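Local coordinates for RagB/SusD domain protein (Flavobacterium johnsoniae, PDB 5J90) that binds chitin as a SusD-like protein of a chitin utilization locus and probably serves chitin capture at the outer membrane, at residues S273-G277 with Y278-R282; I420-Q423 with K424-G428. All blocks are in the same frame, centred on the assembly; numbering follows the deposited sequence.

Contact 1 (273-282) comes first along the chain, where helix 269-277 ends and a loop leads to helix 283-286; contact 2 (420-428) follows about 140 residues later, in the last turns of helix 413-428. Their centres lie about 12 Å apart on the same side of the chain's centre, contact 2 nearer to it, and the two touch. The Arg-282 guanidinium packs on Ile-426, with CZ 3.4 Å from CG2, and its NH2 probably donates to Gln-423 OE1; Ile-274 rests on the Trp-425 ring. A helix end and its exit loop are thereby fixed against the buried part of helix 413-428 in the SusD-like fold.

Contact 1. Residues S273-G277 with Y278-R282; sequences SIMKG and YQDPR
The chain leaves helix 269-277 at Gln-279, with two bonds back into the last turn: Asp-280 N donates to Met-275 O at 2.9 Å, and Gln-279 N to Lys-276 O. Gln-279, with positive phi (48°), turns the chain out of the helix. Gly-277 stands in the last turn, where a CB would clash with Ser-273 O. One turn back, Tyr-278 N donates to Ile-274 O, and the Tyr-278 ring lies obliquely by that same oxygen while its CE2 side reaches Ile-274 CG2 at 4.2 Å. The phenol OH is bound to Val-403 O.

Met-275 bends at its last torsion (chi3 73°), which carries CE over to the Asp-280 carboxylate, 3.6 Å from CG, and against CB of Arg-282. With chi1 at -165°, the Asp-280 carboxylate swings toward Arg-282, whose backbone and side chain both hold it. Arg-282 NE meets the syn side of OD1 at 3.0 Å, nearly straight and in the guanidinium plane; NH2 reaches the syn side of OD2 at 2.8 Å in a salt bridge. OD1 also caps the backbone N of Arg-282, which it meets on its anti side, and therefore has two donors. Replacing Asp-280 by an alanine would probably leave the guanidinium without its paired carboxylate, held less firmly by its remaining partners, and the Arg-282 N without its cap. Arg-282 NH1 also reaches Ser-364 OG, and with the link to Gln-423 these bonds tie the exit loop to helices 353-368 and 413-428. The helix end is a Schellman motif, followed directly by an aspartate capping the turn into helix 283-286: a tight helix-to-helix junction in the SusD-like fold.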
ATOM      1  N   SER A 273       2.068   4.668 -31.135  1.00 12.45           N
ATOM      2  CA  SER A 273       0.615   4.701 -31.010  1.00 12.25           C
ATOM      3  C   SER A 273       0.096   6.081 -30.614  1.00 13.02           C
ATOM      4  O   SER A 273      -0.825   6.629 -31.238  1.00 13.00           O
ATOM      5  CB  SER A 273       0.153   3.654 -29.989  1.00 13.44           C
ATOM      6  OG  SER A 273      -1.245   3.750 -29.784  1.00 13.72           O
ATOM      7  N   ILE A 274       0.684   6.649 -29.571  1.00 11.75           N
ATOM      8  CA  ILE A 274       0.202   7.911 -29.034  1.00 12.62           C
ATOM      9  C   ILE A 274       0.564   9.104 -29.918  1.00 12.52           C
ATOM     10  O   ILE A 274      -0.297   9.918 -30.249  1.00 13.37           O
ATOM     11  CB  ILE A 274       0.679   8.095 -27.579  1.00 11.20           C
ATOM     12  CG1 ILE A 274       0.001   7.040 -26.697  1.00 13.68           C
ATOM     13  CG2 ILE A 274       0.377   9.502 -27.084  1.00 11.93           C
ATOM     14  CD1 ILE A 274       0.488   7.008 -25.246  1.00 13.01           C
ATOM     15  N   MET A 275       1.828   9.214 -30.309  1.00 13.42           N
ATOM     16  CA  MET A 275       2.244  10.385 -31.078  1.00 12.38           C
ATOM     17  C   MET A 275       1.738  10.366 -32.531  1.00 14.34           C
ATOM     18  O   MET A 275       1.355  11.412 -33.061  1.00 15.46           O
ATOM     19  CB  MET A 275       3.758  10.624 -30.968  1.00 13.97           C
ATOM     20  CG  MET A 275       4.187  10.933 -29.519  1.00 15.55           C
ATOM     21  SD  MET A 275       5.843  11.629 -29.335  1.00 15.00           S
ATOM     22  CE  MET A 275       5.568  13.285 -29.965  1.00 12.54           C
ATOM     23  N   LYS A 276       1.703   9.192 -33.159  1.00 13.50           N
ATOM     24  CA  LYS A 276       1.094   9.089 -34.491  1.00 14.71           C
ATOM     25  C   LYS A 276      -0.406   9.349 -34.427  1.00 17.26           C
ATOM     26  O   LYS A 276      -0.964  10.012 -35.302  1.00 17.65           O
ATOM     27  CB  LYS A 276       1.328   7.713 -35.106  1.00 16.91           C
ATOM     28  CG  LYS A 276       2.645   7.534 -35.818  1.00 20.48           C
ATOM     29  CD  LYS A 276       2.572   6.262 -36.651  1.00 30.18           C
ATOM     30  CE  LYS A 276       3.693   6.155 -37.661  1.00 34.43           C
ATOM     31  NZ  LYS A 276       3.732   4.778 -38.235  1.00 27.29           N
ATOM     32  N   GLY A 277      -1.068   8.820 -33.401  1.00 14.48           N
ATOM     33  CA  GLY A 277      -2.504   9.010 -33.259  1.00 14.72           C
ATOM     34  C   GLY A 277      -2.868  10.480 -33.237  1.00 15.65           C
ATOM     35  O   GLY A 277      -3.831  10.916 -33.877  1.00 17.84           O
ATOM     36  N   TYR A 278      -2.084  11.257 -32.497  1.00 15.16           N
ATOM     37  CA  TYR A 278      -2.310  12.691 -32.381  1.00 15.17           C
ATOM     38  C   TYR A 278      -1.681  13.496 -33.518  1.00 14.78           C
ATOM     39  O   TYR A 278      -1.833  14.711 -33.556  1.00 15.09           O
ATOM     40  CB  TYR A 278      -1.734  13.213 -31.061  1.00 14.98           C
ATOM     41  CG  TYR A 278      -2.507  12.867 -29.798  1.00 15.27           C
ATOM     42  CD1 TYR A 278      -3.872  12.583 -29.822  1.00 13.75           C
ATOM     43  CD2 TYR A 278      -1.861  12.858 -28.567  1.00 14.74           C
ATOM     44  CE1 TYR A 278      -4.566  12.289 -28.647  1.00 14.19           C
ATOM     45  CE2 TYR A 278      -2.541  12.568 -27.398  1.00 13.44           C
ATOM     46  CZ  TYR A 278      -3.889  12.283 -27.437  1.00 13.39           C
ATOM     47  OH  TYR A 278      -4.552  12.005 -26.254  1.00 13.71           O
ATOM     48  N   GLN A 279      -0.969  12.827 -34.424  1.00 13.84           N
ATOM     49  CA  GLN A 279      -0.187  13.512 -35.463  1.00 15.60           C
ATOM     50  C   GLN A 279       0.643  14.628 -34.837  1.00 16.80           C
ATOM     51  O   GLN A 279       0.658  15.768 -35.297  1.00 16.80           O
ATOM     52  CB  GLN A 279      -1.095  14.062 -36.567  1.00 18.43           C
ATOM     53  CG  GLN A 279      -1.812  12.980 -37.352  1.00 21.88           C
ATOM     54  CD  GLN A 279      -2.676  13.545 -38.463  1.00 35.54           C
ATOM     55  OE1 GLN A 279      -2.395  14.618 -38.999  1.00 35.32           O
ATOM     56  NE2 GLN A 279      -3.737  12.826 -38.808  1.00 41.99           N
ATOM     57  N   ASP A 280       1.328  14.270 -33.758  1.00 15.14           N
ATOM     58  CA  ASP A 280       2.020  15.227 -32.917  1.00 12.58           C
ATOM     59  C   ASP A 280       3.300  15.701 -33.601  1.00 12.14           C
ATOM     60  O   ASP A 280       4.168  14.888 -33.905  1.00 13.31           O
ATOM     61  CB  ASP A 280       2.340  14.519 -31.595  1.00 14.07           C
ATOM     62  CG  ASP A 280       2.736  15.472 -30.497  1.00 12.97           C
ATOM     63  OD1 ASP A 280       3.556  16.372 -30.744  1.00 12.58           O
ATOM     64  OD2 ASP A 280       2.215  15.316 -29.363  1.00 13.14           O
ATOM     65  N   PRO A 281       3.431  17.019 -33.831  1.00 12.40           N
ATOM     66  CA  PRO A 281       4.616  17.516 -34.545  1.00 15.09           C
ATOM     67  C   PRO A 281       5.916  17.358 -33.756  1.00 16.40           C
ATOM     68  O   PRO A 281       6.993  17.499 -34.335  1.00 17.06           O
ATOM     69  CB  PRO A 281       4.301  18.999 -34.770  1.00 15.63           C
ATOM     70  CG  PRO A 281       3.330  19.348 -33.696  1.00 17.05           C
ATOM     71  CD  PRO A 281       2.500  18.107 -33.486  1.00 14.34           C
ATOM     72  N   ARG A 282       5.830  17.064 -32.460  1.00 12.59           N
ATOM     73  CA  ARG A 282       7.040  16.827 -31.674  1.00 13.47           C
ATOM     74  C   ARG A 282       7.727  15.521 -32.062  1.00 13.72           C
ATOM     75  O   ARG A 282       8.883  15.298 -31.710  1.00 13.78           O
ATOM     76  CB  ARG A 282       6.722  16.847 -30.171  1.00 11.52           C
ATOM     77  CG  ARG A 282       6.375  18.240 -29.666  1.00 11.86           C
ATOM     78  CD  ARG A 282       5.812  18.211 -28.237  1.00 12.17           C
ATOM     79  NE  ARG A 282       4.470  17.633 -28.204  1.00 10.49           N
ATOM     80  CZ  ARG A 282       3.673  17.661 -27.137  1.00 10.73           C
ATOM     81  NH1 ARG A 282       4.089  18.240 -26.015  1.00 11.71           N
ATOM     82  NH2 ARG A 282       2.468  17.119 -27.201  1.00 11.19           N
TER

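Contact 2. Residues I420-Q423 with K424-G428; sequences IITQ and KWIAG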
ATOM      1  N   ILE A 420      -4.237  15.108 -18.815  1.00  9.03           N
ATOM      2  CA  ILE A 420      -3.097  15.805 -18.227  1.00  9.20           C
ATOM      3  C   ILE A 420      -1.828  14.948 -18.226  1.00  9.68           C
ATOM      4  O   ILE A 420      -0.758  15.388 -18.670  1.00  9.37           O
ATOM      5  CB  ILE A 420      -3.425  16.265 -16.794  1.00  8.84           C
ATOM      6  CG1 ILE A 420      -4.477  17.376 -16.840  1.00  9.46           C
ATOM      7  CG2 ILE A 420      -2.169  16.743 -16.084  1.00 10.01           C
ATOM      8  CD1 ILE A 420      -5.126  17.672 -15.484  1.00 11.43           C
ATOM      9  N   ILE A 421      -1.946  13.718 -17.743  1.00  8.21           N
ATOM     10  CA  ILE A 421      -0.773  12.854 -17.645  1.00  8.19           C
ATOM     11  C   ILE A 421      -0.275  12.426 -19.033  1.00  9.53           C
ATOM     12  O   ILE A 421       0.928  12.283 -19.240  1.00  9.31           O
ATOM     13  CB  ILE A 421      -1.038  11.626 -16.745  1.00  7.99           C
ATOM     14  CG1 ILE A 421      -1.453  12.061 -15.327  1.00  8.30           C
ATOM     15  CG2 ILE A 421       0.196  10.725 -16.693  1.00  8.29           C
ATOM     16  CD1 ILE A 421      -0.436  12.916 -14.606  1.00  9.21           C
ATOM     17  N   THR A 422      -1.183  12.237 -19.992  1.00  9.36           N
ATOM     18  CA  THR A 422      -0.752  11.905 -21.356  1.00  9.23           C
ATOM     19  C   THR A 422       0.122  13.029 -21.921  1.00  8.81           C
ATOM     20  O   THR A 422       1.202  12.775 -22.464  1.00  8.88           O
ATOM     21  CB  THR A 422      -1.958  11.666 -22.290  1.00 10.22           C
ATOM     22  OG1 THR A 422      -2.681  10.513 -21.846  1.00 10.90           O
ATOM     23  CG2 THR A 422      -1.501  11.440 -23.730  1.00 10.71           C
ATOM     24  N   GLN A 423      -0.330  14.268 -21.765  1.00 10.04           N
ATOM     25  CA  GLN A 423       0.436  15.404 -22.275  1.00  9.33           C
ATOM     26  C   GLN A 423       1.734  15.603 -21.496  1.00 10.21           C
ATOM     27  O   GLN A 423       2.770  15.966 -22.061  1.00 10.12           O
ATOM     28  CB  GLN A 423      -0.434  16.659 -22.306  1.00  9.66           C
ATOM     29  CG  GLN A 423      -1.472  16.595 -23.427  1.00 10.81           C
ATOM     30  CD  GLN A 423      -0.833  16.445 -24.803  1.00 11.20           C
ATOM     31  OE1 GLN A 423       0.183  17.076 -25.104  1.00 11.34           O
ATOM     32  NE2 GLN A 423      -1.431  15.603 -25.647  1.00 12.25           N
ATOM     33  N   LYS A 424       1.686  15.327 -20.199  1.00  9.33           N
ATOM     34  CA  LYS A 424       2.869  15.388 -19.353  1.00  8.07           C
ATOM     35  C   LYS A 424       3.903  14.355 -19.817  1.00  8.80           C
ATOM     36  O   LYS A 424       5.103  14.650 -19.946  1.00  9.61           O
ATOM     37  CB  LYS A 424       2.421  15.102 -17.919  1.00  9.94           C
ATOM     38  CG  LYS A 424       3.420  15.406 -16.844  1.00  9.49           C
ATOM     39  CD  LYS A 424       2.743  15.126 -15.495  1.00  9.86           C
ATOM     40  CE  LYS A 424       3.656  15.404 -14.338  1.00 10.25           C
ATOM     41  NZ  LYS A 424       3.094  14.753 -13.117  1.00  9.60           N
ATOM     42  N   TRP A 425       3.421  13.149 -20.089  1.00  8.15           N
ATOM     43  CA  TRP A 425       4.250  12.053 -20.571  1.00  8.66           C
ATOM     44  C   TRP A 425       4.919  12.423 -21.905  1.00  9.62           C
ATOM     45  O   TRP A 425       6.124  12.234 -22.071  1.00  9.43           O
ATOM     46  CB  TRP A 425       3.365  10.813 -20.680  1.00  8.55           C
ATOM     47  CG  TRP A 425       3.973   9.511 -21.152  1.00  8.90           C
ATOM     48  CD1 TRP A 425       4.538   8.535 -20.377  1.00  8.87           C
ATOM     49  CD2 TRP A 425       3.951   8.991 -22.491  1.00  9.02           C
ATOM     50  NE1 TRP A 425       4.905   7.463 -21.152  1.00  8.68           N
ATOM     51  CE2 TRP A 425       4.564   7.719 -22.458  1.00  8.35           C
ATOM     52  CE3 TRP A 425       3.494   9.488 -23.719  1.00 10.27           C
ATOM     53  CZ2 TRP A 425       4.716   6.929 -23.597  1.00  9.60           C
ATOM     54  CZ3 TRP A 425       3.657   8.704 -24.855  1.00 10.38           C
ATOM     55  CH2 TRP A 425       4.263   7.440 -24.786  1.00  9.89           C
ATOM     56  N   ILE A 426       4.157  12.978 -22.844  1.00  9.15           N
ATOM     57  CA  ILE A 426       4.768  13.382 -24.114  1.00 10.42           C
ATOM     58  C   ILE A 426       5.840  14.453 -23.883  1.00  9.67           C
ATOM     59  O   ILE A 426       6.940  14.367 -24.433  1.00  9.65           O
ATOM     60  CB  ILE A 426       3.732  13.886 -25.153  1.00  8.92           C
ATOM     61  CG1 ILE A 426       2.739  12.781 -25.506  1.00  9.81           C
ATOM     62  CG2 ILE A 426       4.447  14.376 -26.427  1.00 10.21           C
ATOM     63  CD1 ILE A 426       1.522  13.269 -26.310  1.00 12.61           C
ATOM     64  N   ALA A 427       5.521  15.461 -23.075  1.00  8.82           N
ATOM     65  CA  ALA A 427       6.431  16.578 -22.844  1.00  9.14           C
ATOM     66  C   ALA A 427       7.750  16.173 -22.184  1.00 10.30           C
ATOM     67  O   ALA A 427       8.780  16.811 -22.415  1.00 10.42           O
ATOM     68  CB  ALA A 427       5.733  17.672 -22.027  1.00  9.72           C
ATOM     69  N   GLY A 428       7.721  15.125 -21.353  1.00  8.95           N
ATOM     70  CA  GLY A 428       8.888  14.761 -20.565  1.00  9.58           C
ATOM     71  C   GLY A 428       9.893  13.865 -21.266  1.00 10.08           C
ATOM     72  O   GLY A 428      10.945  13.591 -20.702  1.00 10.61           O
TER
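Residues 420-423 and 424-428 are consecutive turns of helix 413-428, joined by four i to i+4 bonds: Lys-424, Trp-425, Ile-426 and Ala-427 donate to the carbonyls of Ile-420, Ile-421, Thr-422 and Gln-423, the shortest from Trp-425 N to Ile-421 O at 2.8 Å. The bonds from Gly-428 N to the carbonyls of Lys-424 and Trp-425 are weak.

Two pairs of side chains run alongside each other in one direction. In the first, Ile-421 folds back at chi2 (-59°), bringing CD1 to 4.0 Å from CD of Lys-424. The lysine methylenes pass the isoleucine while NZ goes on to a salt bridge with Asp-438. In the second pair, Gln-423 sets NE2 3.8 Å from Ile-426 CD1, an amide beside a methyl group. The polar ends of that amide are both used: NE2 binds Tyr-376 OH, and OE1 faces the exit loop of helix 269-277.

In Trp-425, chi1 near 180° carries the indole away from the preceding turn, past the Thr-422 carbonyl; that oxygen lies near the ring plane, at its edge, 4.2 Å from CE3. NE1 reaches Ser-61 O, and the ring meets Tyr-63 at about 60°. Ile-426 lays CG1 against Thr-422 O at 3.4 Å, and Thr-422 OG1 binds Gln-418 O a turn back as well as Asn-401 ND2.

Across the two segments the hydrogen bonds are backbone ones, and the side chains meet by van der Waals contact, while the polar ends of Gln-423, Lys-424 and Trp-425 reach other parts of the chain. The buried lysine charge, paired with Asp-438, and the amide, held at both ends, would thus join this helix firmly to its neighbours.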